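Long-range contacts in MMACHC-like protein (Caenorhabditis elegans, PDB 5UJC), which binds cobalamin and probably catalyses flavin-dependent reductive removal of cyanide from cyanocobalamin and glutathione-dependent demethylation of methylcobalamin: residues P130-Q135 / R187-F192; F30-Y35 / T53-I58; L57-P62 / G182-R187; C137-G142 / K203-I208; E23-H28 / S96-R101. One frame throughout, in Å; residues are numbered along the deposited sequence. Where two conformers were deposited one is given.

Interaction 1 (P130-Q135 / R187-F192); sequences PKILMQ and RSVLIF
V189 holds the middle of this contact, its two methyl groups shared between two side chains of P130-Q135. CD1 of I132 lies 3.9 Å from CG1 of V189, the two side chains crossing at about a right angle. On the other branch SD of M134 stands 3.8 Å from CG2 of V189, and here the chains slide past each other in opposite directions. A bend in the methionine (chi2 -63°) turns its end toward the strand and sets CE against the backbone, 3.8 Å from CA of S188. No hydrogen bond spans the two segments; the tight part is apolar fitting alone.

The loose side begins at R187, whose CB points away from the loop. Its partly exposed guanidinium is occupied elsewhere, by S60 OG and by a bound tartrate that probably came from the crystallisation liquor. S188 also turns away and bonds H120 through its hydroxyl.

The example illustrates how a pocket wall is built from behind: while the side chains of I132 and M134 press on the strand, I132 O and M134 N hydrogen-bond methylcobalamin. L133 between them is the N-cap residue of helix 134-140.

Strand 185-196 runs between strands 53-60 and 117-120 of the antiparallel sheet, with a classic beta bulge where R187 and S188 both face I58. L57 touches both M134 and V189, L119 touches I132, and helix 93-109 packs on the opposite face through L102 and M105, against S188 and L190.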
# COMPACT_ATOMS: atom_id res chain seq x y z
N PRO A 130 -1.05 14.54 -1.84
CA PRO A 130 -0.21 13.39 -1.54
C PRO A 130 1.20 13.59 -2.06
O PRO A 130 1.39 14.08 -3.16
CB PRO A 130 -0.91 12.24 -2.27
CG PRO A 130 -2.32 12.69 -2.39
CD PRO A 130 -2.24 14.17 -2.61
N LYS A 131 2.19 13.22 -1.26
CA LYS A 131 3.57 13.37 -1.66
C LYS A 131 4.00 12.41 -2.74
O LYS A 131 4.92 12.72 -3.50
CB LYS A 131 4.50 13.26 -0.46
CG LYS A 131 4.29 14.35 0.56
CD LYS A 131 5.52 14.58 1.44
CE LYS A 131 6.51 15.50 0.76
NZ LYS A 131 7.33 16.28 1.74
N ILE A 132 3.39 11.22 -2.78
CA ILE A 132 3.70 10.26 -3.83
C ILE A 132 2.48 9.42 -4.14
O ILE A 132 1.69 9.10 -3.24
CB ILE A 132 4.93 9.39 -3.46
CG1 ILE A 132 5.48 8.69 -4.72
CG2 ILE A 132 4.60 8.40 -2.36
CD1 ILE A 132 6.85 8.13 -4.53
N LEU A 133 2.27 9.15 -5.43
CA LEU A 133 1.06 8.46 -5.89
C LEU A 133 1.35 6.98 -6.01
O LEU A 133 2.05 6.53 -6.92
CB LEU A 133 0.58 9.06 -7.22
CG LEU A 133 0.11 10.52 -7.10
CD1 LEU A 133 -0.32 11.02 -8.44
CD2 LEU A 133 -1.01 10.67 -6.08
N MET A 134 0.86 6.23 -5.03
CA MET A 134 1.27 4.84 -4.87
C MET A 134 0.82 3.90 -5.97
O MET A 134 1.55 2.97 -6.34
CB MET A 134 0.75 4.32 -3.53
CG MET A 134 1.41 4.91 -2.36
SD MET A 134 3.15 4.51 -2.31
CE MET A 134 3.60 5.18 -0.73
N GLN A 135 -0.37 4.14 -6.52
CA GLN A 135 -0.85 3.28 -7.61
C GLN A 135 -0.01 3.45 -8.86
O GLN A 135 0.27 2.50 -9.58
CB GLN A 135 -2.33 3.52 -7.89
CG GLN A 135 -3.20 3.19 -6.69
CD GLN A 135 -4.51 3.91 -6.71
OE1 GLN A 135 -4.55 5.14 -6.82
NE2 GLN A 135 -5.61 3.16 -6.63
N ARG A 187 2.22 0.90 1.03
CA ARG A 187 2.58 1.46 2.34
C ARG A 187 3.60 2.59 2.26
O ARG A 187 3.36 3.67 2.81
CB ARG A 187 3.05 0.35 3.31
CG ARG A 187 1.95 -0.66 3.64
CD ARG A 187 0.79 -0.01 4.39
NE ARG A 187 -0.29 -0.94 4.69
CZ ARG A 187 -1.47 -0.57 5.14
NH1 ARG A 187 -1.68 0.71 5.50
NH2 ARG A 187 -2.45 -1.46 5.26
N SER A 188 4.75 2.33 1.67
CA SER A 188 5.83 3.32 1.70
C SER A 188 6.69 3.23 0.47
O SER A 188 6.78 2.18 -0.18
CB SER A 188 6.74 3.15 2.96
OG SER A 188 6.00 3.21 4.16
N VAL A 189 7.35 4.33 0.14
CA VAL A 189 8.40 4.33 -0.83
C VAL A 189 9.67 4.88 -0.19
O VAL A 189 9.64 5.91 0.49
CB VAL A 189 8.04 5.19 -2.07
CG1 VAL A 189 9.27 5.45 -2.93
CG2 VAL A 189 6.93 4.52 -2.89
N LEU A 190 10.75 4.15 -0.37
CA LEU A 190 12.09 4.56 0.04
C LEU A 190 12.83 5.08 -1.17
O LEU A 190 12.84 4.42 -2.22
CB LEU A 190 12.85 3.39 0.63
CG LEU A 190 12.19 2.60 1.74
CD1 LEU A 190 13.06 1.43 2.14
CD2 LEU A 190 11.86 3.44 2.93
N ILE A 191 13.41 6.26 -1.06
CA ILE A 191 14.17 6.85 -2.16
C ILE A 191 15.61 7.00 -1.70
O ILE A 191 15.86 7.48 -0.61
CB ILE A 191 13.59 8.22 -2.56
CG1 ILE A 191 12.09 8.08 -2.91
CG2 ILE A 191 14.38 8.82 -3.75
CD1 ILE A 191 11.39 9.40 -3.23
N PHE A 192 16.55 6.58 -2.55
CA PHE A 192 17.99 6.57 -2.23
C PHE A 192 18.74 7.54 -3.15
O PHE A 192 19.17 7.16 -4.24
CB PHE A 192 18.52 5.17 -2.38
CG PHE A 192 17.84 4.17 -1.48
CD1 PHE A 192 18.29 3.95 -0.20
CD2 PHE A 192 16.70 3.49 -1.91
CE1 PHE A 192 17.62 3.08 0.64
CE2 PHE A 192 16.04 2.61 -1.05
CZ PHE A 192 16.50 2.42 0.21

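Interaction 2 (F30-Y35 / T53-I58); sequences FKIGSY and TMALLI
The ring of F30 has the methyl of A55 over one face, a CH-pi contact in which CB of A55 lies 3.7 Å from the ring centroid and 18° off the normal. The methyl is displaced toward the rim, its nearest ring atom being CZ of F30, 3.5 Å from CB of A55. At the edge, near the ring plane, comes the backbone N of L57, 3.8 Å from CE1 of F30, while the sulfur of C137 sits obliquely on the opposite side of that plane. With chi1 at 66°, CG of F30 lies between its own backbone N and carbonyl carbon, and the ring folds over the neighbouring strand. An alanine at F30 is likely to open a gap between A55 and C137 and would strip the A55 methyl of its aromatic partner.

The backbones beneath form the antiparallel pairing of strands 25-31 and 53-60, the former an outermost strand of the sheet. F30 and A55 are a hydrogen-bonded pair, with F30 N 2.9 Å from A55 O, and K31 and M54 follow as a non-hydrogen-bonded pair. The chain then turns into helix 32-39, K31 taking the N-cap position, yet I32 N still bonds T53 O at 3.0 Å. I32 and T53 lie side by side, pointing the same way, with CG1 of I32 3.8 Å from CB of T53; CD1 of I32 reaches on to the A55 methyl.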
# COMPACT_ATOMS: atom_id res chain seq x y z
N PHE A 30 12.18 0.44 -8.42
CA PHE A 30 11.92 1.21 -9.62
C PHE A 30 12.78 2.45 -9.68
O PHE A 30 13.45 2.78 -8.71
CB PHE A 30 10.43 1.58 -9.74
CG PHE A 30 9.93 2.53 -8.67
CD1 PHE A 30 9.62 2.08 -7.39
CD2 PHE A 30 9.71 3.87 -8.97
CE1 PHE A 30 9.15 2.96 -6.42
CE2 PHE A 30 9.21 4.73 -8.02
CZ PHE A 30 8.90 4.28 -6.75
N LYS A 31 12.82 3.08 -10.85
CA LYS A 31 13.60 4.29 -11.04
C LYS A 31 12.67 5.50 -10.88
O LYS A 31 11.58 5.51 -11.41
CB LYS A 31 14.23 4.31 -12.44
CG LYS A 31 15.20 3.17 -12.70
CD LYS A 31 15.77 3.22 -14.10
CE LYS A 31 14.72 2.89 -15.17
NZ LYS A 31 15.35 2.36 -16.40
N ILE A 32 13.16 6.56 -10.26
CA ILE A 32 12.35 7.75 -10.10
C ILE A 32 11.91 8.28 -11.48
O ILE A 32 10.78 8.75 -11.62
CB ILE A 32 13.10 8.85 -9.30
CG1 ILE A 32 13.27 8.44 -7.83
CG2 ILE A 32 12.37 10.19 -9.41
CD1 ILE A 32 11.97 8.27 -7.07
N GLY A 33 12.78 8.18 -12.49
CA GLY A 33 12.42 8.65 -13.83
C GLY A 33 11.17 7.98 -14.40
O GLY A 33 10.38 8.60 -15.14
N SER A 34 10.97 6.71 -14.06
CA SER A 34 9.79 5.98 -14.52
C SER A 34 8.53 6.56 -13.90
O SER A 34 7.51 6.70 -14.57
CB SER A 34 9.90 4.51 -14.19
OG SER A 34 11.03 3.94 -14.83
N TYR A 35 8.61 6.91 -12.63
CA TYR A 35 7.50 7.57 -11.97
C TYR A 35 7.22 8.96 -12.57
O TYR A 35 6.08 9.30 -12.88
CB TYR A 35 7.79 7.69 -10.47
CG TYR A 35 6.71 8.43 -9.69
CD1 TYR A 35 5.60 7.76 -9.19
CD2 TYR A 35 6.81 9.81 -9.47
CE1 TYR A 35 4.64 8.42 -8.49
CE2 TYR A 35 5.86 10.47 -8.74
CZ TYR A 35 4.76 9.78 -8.26
OH TYR A 35 3.78 10.43 -7.53
N THR A 53 17.65 7.52 -10.19
CA THR A 53 17.64 7.34 -8.75
C THR A 53 16.82 6.10 -8.37
O THR A 53 15.69 5.92 -8.83
CB THR A 53 17.04 8.58 -8.06
OG1 THR A 53 17.80 9.73 -8.41
CG2 THR A 53 17.02 8.43 -6.55
N MET A 54 17.41 5.26 -7.53
CA MET A 54 16.75 4.06 -7.02
C MET A 54 15.64 4.38 -6.02
O MET A 54 15.83 5.20 -5.11
CB MET A 54 17.78 3.17 -6.34
CG MET A 54 17.21 1.91 -5.71
SD MET A 54 18.42 1.07 -4.67
CE MET A 54 17.39 -0.15 -3.84
N ALA A 55 14.50 3.72 -6.20
CA ALA A 55 13.43 3.72 -5.21
C ALA A 55 12.96 2.29 -4.96
O ALA A 55 13.04 1.42 -5.85
CB ALA A 55 12.27 4.58 -5.68
N LEU A 56 12.40 2.07 -3.76
CA LEU A 56 11.74 0.81 -3.39
C LEU A 56 10.34 1.10 -2.92
O LEU A 56 10.12 1.87 -2.00
CB LEU A 56 12.49 0.08 -2.27
CG LEU A 56 13.82 -0.55 -2.64
CD1 LEU A 56 14.49 -1.06 -1.36
CD2 LEU A 56 13.62 -1.69 -3.62
N LEU A 57 9.39 0.44 -3.57
CA LEU A 57 8.00 0.45 -3.14
C LEU A 57 7.76 -0.72 -2.19
O LEU A 57 7.99 -1.86 -2.56
CB LEU A 57 7.11 0.31 -4.38
CG LEU A 57 5.61 0.15 -4.14
CD1 LEU A 57 5.03 1.39 -3.47
CD2 LEU A 57 4.89 -0.18 -5.43
N ILE A 58 7.20 -0.42 -1.03
CA ILE A 58 6.86 -1.42 -0.02
C ILE A 58 5.34 -1.51 0.05
O ILE A 58 4.64 -0.49 0.21
CB ILE A 58 7.41 -1.04 1.38
CG1 ILE A 58 8.96 -0.91 1.33
CG2 ILE A 58 6.96 -2.05 2.39
CD1 ILE A 58 9.60 -0.30 2.57

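Interaction 3 (L57-P62 / G182-R187); sequences LILSTP and GHFAFR
R187 and S60 meet through a side-chain hydrogen bond, NE of R187 donating to OG of S60 over 2.8 Å. The hydroxyl lies close to the guanidinium plane, 12° out of it, and A185 CB packs over one face of the same group. A water 2.7 Å from S60 OG also accepts from NH2 of R187, making a second link between the two side chains. The bend at chi2 of R187 (-64°) brings the guanidinium alongside the serine, edge on to its hydroxyl. A leucine in its place would probably leave S60 OG without its N-H donor and the bridging water without one of its anchors.

Both residues are set by the backbone. Strands 53-60 and 185-196 run antiparallel here: S60 and A185 form a hydrogen-bonded pair, S60 N lying 2.8 Å from A185 O, and L59 and F186 the adjoining non-hydrogen-bonded pair. R187 N bonds I58 O at the start of the bulge.

F184, A185 and F186 belong to the cobalamin pocket, and F186 O hydrogen-bonds the ligand; on the face bearing L59 and F186, the F186 ring also packs on M134 of helix 134-140. CE2 of F184 stands over one face of the F186 ring, toward its rim, while CD2 of L57 approaches CE1 of F186 to 3.9 Å from another direction.

Farther out, CD of P62 lies 3.2 Å from H183 O, a buried carbonyl with no hydrogen-bond partner in the model. H183 is the centre of an inverse gamma turn, and its NE2 is held by D233.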
# COMPACT_ATOMS: atom_id res chain seq x y z
N LEU A 57 9.39 0.44 -3.57
CA LEU A 57 8.00 0.45 -3.14
C LEU A 57 7.76 -0.72 -2.19
O LEU A 57 7.99 -1.86 -2.56
CB LEU A 57 7.11 0.31 -4.38
CG LEU A 57 5.61 0.15 -4.14
CD1 LEU A 57 5.03 1.39 -3.47
CD2 LEU A 57 4.89 -0.18 -5.43
N ILE A 58 7.20 -0.42 -1.03
CA ILE A 58 6.86 -1.42 -0.02
C ILE A 58 5.34 -1.51 0.05
O ILE A 58 4.64 -0.49 0.21
CB ILE A 58 7.41 -1.04 1.38
CG1 ILE A 58 8.96 -0.91 1.33
CG2 ILE A 58 6.96 -2.05 2.39
CD1 ILE A 58 9.60 -0.30 2.57
N LEU A 59 4.82 -2.72 -0.13
CA LEU A 59 3.39 -2.96 0.02
C LEU A 59 3.14 -4.01 1.06
O LEU A 59 4.05 -4.80 1.42
CB LEU A 59 2.74 -3.28 -1.30
CG LEU A 59 3.15 -4.47 -2.09
CD1 LEU A 59 2.47 -5.71 -1.55
CD2 LEU A 59 2.79 -4.29 -3.57
N SER A 60 1.94 -3.99 1.63
CA SER A 60 1.51 -5.01 2.57
C SER A 60 0.55 -5.99 1.93
O SER A 60 -0.28 -5.61 1.11
CB SER A 60 0.86 -4.36 3.80
OG SER A 60 -0.20 -3.50 3.45
N THR A 61 0.63 -7.22 2.37
CA THR A 61 -0.23 -8.29 1.89
C THR A 61 -1.12 -8.72 3.08
O THR A 61 -1.02 -8.12 4.15
CB THR A 61 0.62 -9.43 1.33
OG1 THR A 61 1.25 -10.13 2.40
CG2 THR A 61 1.70 -8.86 0.39
N PRO A 62 -2.00 -9.73 2.90
CA PRO A 62 -2.95 -10.02 3.98
C PRO A 62 -2.31 -10.28 5.35
O PRO A 62 -2.88 -9.89 6.38
CB PRO A 62 -3.68 -11.25 3.46
CG PRO A 62 -3.68 -11.05 1.97
CD PRO A 62 -2.31 -10.50 1.69
N GLY A 182 -7.20 -7.23 -4.77
CA GLY A 182 -7.25 -6.03 -3.95
C GLY A 182 -7.01 -6.27 -2.45
O GLY A 182 -7.21 -5.36 -1.64
N HIS A 183 -6.54 -7.47 -2.09
CA HIS A 183 -6.26 -7.83 -0.71
C HIS A 183 -4.81 -7.47 -0.36
O HIS A 183 -3.98 -8.31 0.00
CB HIS A 183 -6.50 -9.30 -0.52
CG HIS A 183 -7.92 -9.71 -0.75
ND1 HIS A 183 -8.87 -9.66 0.26
CD2 HIS A 183 -8.54 -10.22 -1.83
CE1 HIS A 183 -10.01 -10.09 -0.23
NE2 HIS A 183 -9.84 -10.44 -1.49
N PHE A 184 -4.50 -6.19 -0.52
CA PHE A 184 -3.17 -5.68 -0.25
C PHE A 184 -3.29 -4.15 -0.13
O PHE A 184 -4.34 -3.59 -0.46
CB PHE A 184 -2.18 -6.04 -1.40
CG PHE A 184 -2.25 -5.11 -2.59
CD1 PHE A 184 -3.27 -5.23 -3.53
CD2 PHE A 184 -1.31 -4.12 -2.76
CE1 PHE A 184 -3.35 -4.33 -4.60
CE2 PHE A 184 -1.40 -3.22 -3.82
CZ PHE A 184 -2.41 -3.34 -4.75
N ALA A 185 -2.21 -3.50 0.30
CA ALA A 185 -2.15 -2.05 0.28
C ALA A 185 -0.75 -1.58 -0.00
O ALA A 185 0.22 -2.23 0.37
CB ALA A 185 -2.63 -1.48 1.60
N PHE A 186 -0.64 -0.40 -0.62
CA PHE A 186 0.65 0.26 -0.72
C PHE A 186 0.96 0.92 0.62
O PHE A 186 0.08 1.40 1.28
CB PHE A 186 0.63 1.28 -1.84
CG PHE A 186 0.34 0.68 -3.18
CD1 PHE A 186 1.31 -0.10 -3.83
CD2 PHE A 186 -0.90 0.84 -3.79
CE1 PHE A 186 1.04 -0.64 -5.08
CE2 PHE A 186 -1.15 0.32 -5.05
CZ PHE A 186 -0.20 -0.42 -5.68
N ARG A 187 2.22 0.90 1.03
CA ARG A 187 2.58 1.46 2.34
C ARG A 187 3.60 2.59 2.26
O ARG A 187 3.36 3.67 2.81
CB ARG A 187 3.05 0.35 3.31
CG ARG A 187 1.95 -0.66 3.64
CD ARG A 187 0.79 -0.01 4.39
NE ARG A 187 -0.29 -0.94 4.69
CZ ARG A 187 -1.47 -0.57 5.14
NH1 ARG A 187 -1.68 0.71 5.50
NH2 ARG A 187 -2.45 -1.46 5.26
O HOH W 1 -2.74 -4.27 4.07

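Interaction 4 (C137-G142 / K203-I208); sequences CGHVAG and KEPRPI
P205 sets CG over the centre of the H139 imidazole, a CH-pi contact 3.6 Å from the ring centroid and 11° off its normal. CD of P205 lies 3.4 Å from H139 O, placing the proline in the corner between the histidine's ring and its backbone. The imidazole reaches it because H139 CG is anti to the backbone N (chi1 -166°). ND1 of H139 is bonded to the backbone N of Y146, which helps fix the ring, and the histidine also touches methylcobalamin.

G142 is the second centre. It follows helix 134-140 as the positive-phi residue of a Schellman motif (phi 81°), with two bonds back into the last turn, one of them from G142 N to H139 O at 3.0 Å. Having no side chain, G142 can bring its CA to 3.2 Å from K203 O in a CA-H...O contact, with P205 close alongside.

K203, exposed in the loop before helix 212-225, completes the group. Its chain curls at chi3 and chi4, and NZ of K203 lies 3.1 Å from a water that donates to A141 O. A further water accepts from R206 N and donates to G142 O, 2.9 Å away.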
# COMPACT_ATOMS: atom_id res chain seq x y z
N CYS A 137 3.26 4.32 -8.71
CA CYS A 137 4.47 3.57 -8.37
C CYS A 137 4.28 2.07 -8.63
O CYS A 137 5.15 1.42 -9.15
CB CYS A 137 4.89 3.77 -6.91
SG CYS A 137 5.40 5.42 -6.49
N GLY A 138 3.15 1.54 -8.18
CA GLY A 138 2.90 0.12 -8.33
C GLY A 138 2.89 -0.34 -9.76
O GLY A 138 3.35 -1.46 -10.09
N HIS A 139 2.35 0.50 -10.63
CA HIS A 139 2.27 0.15 -12.04
C HIS A 139 3.67 0.22 -12.71
O HIS A 139 4.10 -0.74 -13.38
CB HIS A 139 1.29 1.09 -12.74
CG HIS A 139 0.89 0.63 -14.11
ND1 HIS A 139 -0.23 -0.14 -14.33
CD2 HIS A 139 1.45 0.83 -15.32
CE1 HIS A 139 -0.34 -0.38 -15.62
NE2 HIS A 139 0.67 0.20 -16.25
N VAL A 140 4.40 1.32 -12.48
CA VAL A 140 5.68 1.45 -13.11
C VAL A 140 6.72 0.47 -12.55
O VAL A 140 7.65 0.07 -13.26
CB VAL A 140 6.23 2.89 -13.10
CG1 VAL A 140 5.23 3.86 -13.75
CG2 VAL A 140 6.64 3.35 -11.72
N ALA A 141 6.50 0.02 -11.31
CA ALA A 141 7.40 -1.00 -10.70
C ALA A 141 7.00 -2.43 -11.08
O ALA A 141 7.70 -3.37 -10.74
CB ALA A 141 7.42 -0.86 -9.21
N GLY A 142 5.85 -2.58 -11.74
CA GLY A 142 5.34 -3.90 -12.13
C GLY A 142 4.65 -4.67 -11.03
O GLY A 142 4.37 -5.85 -11.19
N LYS A 203 9.94 -4.66 -14.39
CA LYS A 203 8.99 -5.56 -15.05
C LYS A 203 7.66 -4.85 -15.30
O LYS A 203 7.33 -3.87 -14.62
CB LYS A 203 8.81 -6.87 -14.27
CG LYS A 203 7.92 -6.79 -13.06
CD LYS A 203 7.70 -8.18 -12.46
CE LYS A 203 8.97 -8.77 -11.86
NZ LYS A 203 9.61 -7.86 -10.88
N GLU A 204 6.96 -5.30 -16.33
CA GLU A 204 5.66 -4.79 -16.63
C GLU A 204 4.64 -5.41 -15.67
O GLU A 204 4.75 -6.59 -15.34
CB GLU A 204 5.29 -5.11 -18.09
CG GLU A 204 6.12 -4.34 -19.10
CD GLU A 204 5.30 -3.33 -19.87
OE1 GLU A 204 4.79 -2.37 -19.23
OE2 GLU A 204 5.16 -3.49 -21.10
N PRO A 205 3.63 -4.63 -15.25
CA PRO A 205 2.60 -5.22 -14.40
C PRO A 205 1.73 -6.22 -15.15
O PRO A 205 1.44 -6.04 -16.32
CB PRO A 205 1.78 -4.00 -13.97
CG PRO A 205 1.96 -3.03 -15.10
CD PRO A 205 3.34 -3.23 -15.60
N ARG A 206 1.40 -7.34 -14.49
CA ARG A 206 0.56 -8.38 -15.12
C ARG A 206 -0.86 -7.87 -15.29
O ARG A 206 -1.47 -7.42 -14.31
CB ARG A 206 0.54 -9.66 -14.26
CG ARG A 206 -0.22 -10.83 -14.93
CD ARG A 206 -0.58 -11.96 -13.94
NE ARG A 206 0.61 -12.59 -13.38
CZ ARG A 206 0.59 -13.59 -12.49
NH1 ARG A 206 -0.57 -14.07 -12.04
NH2 ARG A 206 1.73 -14.08 -12.02
N PRO A 207 -1.42 -8.01 -16.51
CA PRO A 207 -2.81 -7.72 -16.68
C PRO A 207 -3.68 -8.68 -15.87
O PRO A 207 -3.48 -9.90 -15.93
CB PRO A 207 -3.05 -7.93 -18.18
CG PRO A 207 -1.74 -7.88 -18.81
CD PRO A 207 -0.74 -8.29 -17.80
N ILE A 208 -4.59 -8.14 -15.11
CA ILE A 208 -5.48 -8.93 -14.27
C ILE A 208 -6.87 -9.04 -14.90
O ILE A 208 -7.43 -10.12 -14.99
CB ILE A 208 -5.58 -8.34 -12.85
CG1 ILE A 208 -4.18 -8.23 -12.21
CG2 ILE A 208 -6.51 -9.18 -11.99
CD1 ILE A 208 -3.42 -9.52 -12.18
O HOH W 2 6.91 -1.33 -15.63
O HOH W 3 7.50 -5.96 -9.53
O HOH W 4 2.03 -7.41 -11.66

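Interaction 5 (E23-H28 / S96-R101); sequences EGFESH and SFLEDR
Side-chain packing of F25 on F97, L98 and R101 joins an outermost strand of the four-stranded antiparallel sheet, 25-31, to helix 93-109. The two elements are well separated: the axes of the short segments come no nearer than 13.7 Å and run at 60° to each other. Long side chains bridge the distance, F25 chiefly.

Its ring meets the helix with its edge. CZ of F25 lies 4.3 Å from CZ of F97, whose own ring packs edge-to-face with W72. Less certainly, since the arginine has two conformers, R101 approaches another part of that edge with CE2 of F25 over one face of its guanidinium. M64 of helix 62-80 and I58 of the neighbouring strand also touch F25, placing the phenylalanine where sheet and helices converge.

Charge contributes more loosely. OE1 of E23 is 4.3 Å from NH1 of R101, beyond a salt bridge, and with both residues in two conformers this distance carries the same caution. E23 has a firmer partner in K71, which forms a salt bridge with OE2.

The closest approach belongs to L98: its CD2 lies in the plane of the F25 ring, 3.9 Å from CE1 of F25.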
# COMPACT_ATOMS: atom_id res chain seq x y z
N GLU A 23 5.70 -12.10 7.11
CA GLU A 23 4.99 -11.15 8.01
C GLU A 23 4.15 -10.15 7.22
O GLU A 23 3.56 -9.23 7.81
CB GLU A 23 6.01 -10.34 8.87
CG GLU A 23 6.78 -11.15 9.95
CD GLU A 23 5.89 -11.73 11.08
OE1 GLU A 23 5.41 -10.96 11.95
OE2 GLU A 23 5.76 -12.98 11.16
N GLY A 24 4.12 -10.28 5.91
CA GLY A 24 3.18 -9.57 5.11
C GLY A 24 3.66 -8.33 4.40
O GLY A 24 2.85 -7.49 4.07
N PHE A 25 4.94 -8.31 4.00
CA PHE A 25 5.46 -7.20 3.17
C PHE A 25 6.09 -7.70 1.89
O PHE A 25 6.68 -8.78 1.87
CB PHE A 25 6.51 -6.41 3.97
CG PHE A 25 5.97 -5.76 5.21
CD1 PHE A 25 5.31 -4.54 5.13
CD2 PHE A 25 6.10 -6.37 6.46
CE1 PHE A 25 4.80 -3.94 6.28
CE2 PHE A 25 5.60 -5.78 7.59
CZ PHE A 25 4.95 -4.56 7.51
N GLU A 26 6.03 -6.86 0.85
CA GLU A 26 6.78 -7.07 -0.39
C GLU A 26 7.47 -5.77 -0.75
O GLU A 26 6.91 -4.70 -0.50
CB GLU A 26 5.82 -7.35 -1.57
CG GLU A 26 5.10 -8.63 -1.57
CD GLU A 26 4.34 -8.86 -2.91
OE1 GLU A 26 4.20 -7.90 -3.79
OE2 GLU A 26 3.89 -9.97 -3.10
N SER A 27 8.60 -5.86 -1.45
CA SER A 27 9.22 -4.67 -2.02
C SER A 27 9.49 -4.83 -3.49
O SER A 27 9.75 -5.95 -3.98
CB SER A 27 10.50 -4.28 -1.27
OG SER A 27 11.57 -5.11 -1.58
N HIS A 28 9.42 -3.70 -4.20
CA HIS A 28 9.60 -3.66 -5.64
C HIS A 28 10.45 -2.44 -6.02
O HIS A 28 10.16 -1.32 -5.61
CB HIS A 28 8.23 -3.54 -6.33
CG HIS A 28 7.30 -4.65 -6.00
ND1 HIS A 28 7.11 -5.72 -6.82
CD2 HIS A 28 6.52 -4.86 -4.91
CE1 HIS A 28 6.23 -6.54 -6.27
NE2 HIS A 28 5.89 -6.06 -5.10
N SER A 96 1.04 3.30 14.02
CA SER A 96 2.01 3.09 15.10
C SER A 96 2.82 1.79 14.87
O SER A 96 4.04 1.76 15.03
CB SER A 96 1.29 3.05 16.47
OG SER A 96 0.73 4.30 16.78
N PHE A 97 2.11 0.73 14.53
CA PHE A 97 2.73 -0.55 14.17
C PHE A 97 3.70 -0.37 12.99
O PHE A 97 4.85 -0.78 13.08
CB PHE A 97 1.64 -1.57 13.84
CG PHE A 97 2.11 -2.71 12.99
CD1 PHE A 97 2.88 -3.73 13.51
CD2 PHE A 97 1.78 -2.74 11.65
CE1 PHE A 97 3.30 -4.78 12.68
CE2 PHE A 97 2.20 -3.75 10.84
CZ PHE A 97 2.95 -4.78 11.34
N LEU A 98 3.25 0.28 11.93
CA LEU A 98 4.09 0.44 10.75
C LEU A 98 5.32 1.28 11.08
O LEU A 98 6.43 0.97 10.61
CB LEU A 98 3.30 1.07 9.61
CG LEU A 98 2.29 0.13 8.94
CD1 LEU A 98 1.33 0.94 8.06
CD2 LEU A 98 3.01 -0.96 8.13
N GLU A 99 5.14 2.34 11.88
CA GLU A 99 6.26 3.20 12.26
C GLU A 99 7.30 2.37 13.02
O GLU A 99 8.51 2.51 12.80
CB GLU A 99 5.78 4.39 13.15
CG GLU A 99 4.99 5.52 12.41
CD GLU A 99 4.04 6.32 13.36
OE1 GLU A 99 4.22 6.25 14.63
OE2 GLU A 99 3.09 7.01 12.85
N ASP A 100 6.83 1.51 13.91
CA ASP A 100 7.72 0.66 14.68
C ASP A 100 8.50 -0.29 13.78
O ASP A 100 9.72 -0.43 13.92
CB ASP A 100 6.95 -0.15 15.73
CG ASP A 100 6.62 0.63 16.96
OD1 ASP A 100 7.07 1.78 17.09
OD2 ASP A 100 5.88 0.08 17.82
N ARG A 101 7.82 -0.92 12.82
CA ARG A 101 8.48 -1.87 11.96
C ARG A 101 9.47 -1.15 11.01
O ARG A 101 10.57 -1.63 10.77
CB ARG A 101 7.47 -2.70 11.19
CG ARG A 101 6.53 -3.52 12.09
CD ARG A 101 7.33 -4.51 12.96
NE ARG A 101 8.30 -5.22 12.14
CZ ARG A 101 8.05 -6.34 11.46
NH1 ARG A 101 6.90 -6.99 11.62
NH2 ARG A 101 8.97 -6.83 10.65

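How the interactions relate
Interactions 1, 2, 3 and 5 all involve one antiparallel sheet, read strand by strand: interaction 2 pairs 25-31 with 53-60, interaction 3 pairs 53-60 with 185-196, and S188 O bonds I58 N at 2.8 Å between interactions 1 and 3. L57 is common to interactions 2 and 3. Interactions 1 and 4 share helix 134-140, and C137 SG, 3.6 Å from I132 CD1, ties them together. Methylcobalamin draws interactions 1, 3 and 4 to one pocket: the side chains of F186, M134 and H139 come within about 3, 4 and 4 Å of it. Interaction 5 stands farther back, its L98 side chain about 8 Å from the ligand, yet CD1 of L98 touches CD of R187 at 3.8 Å.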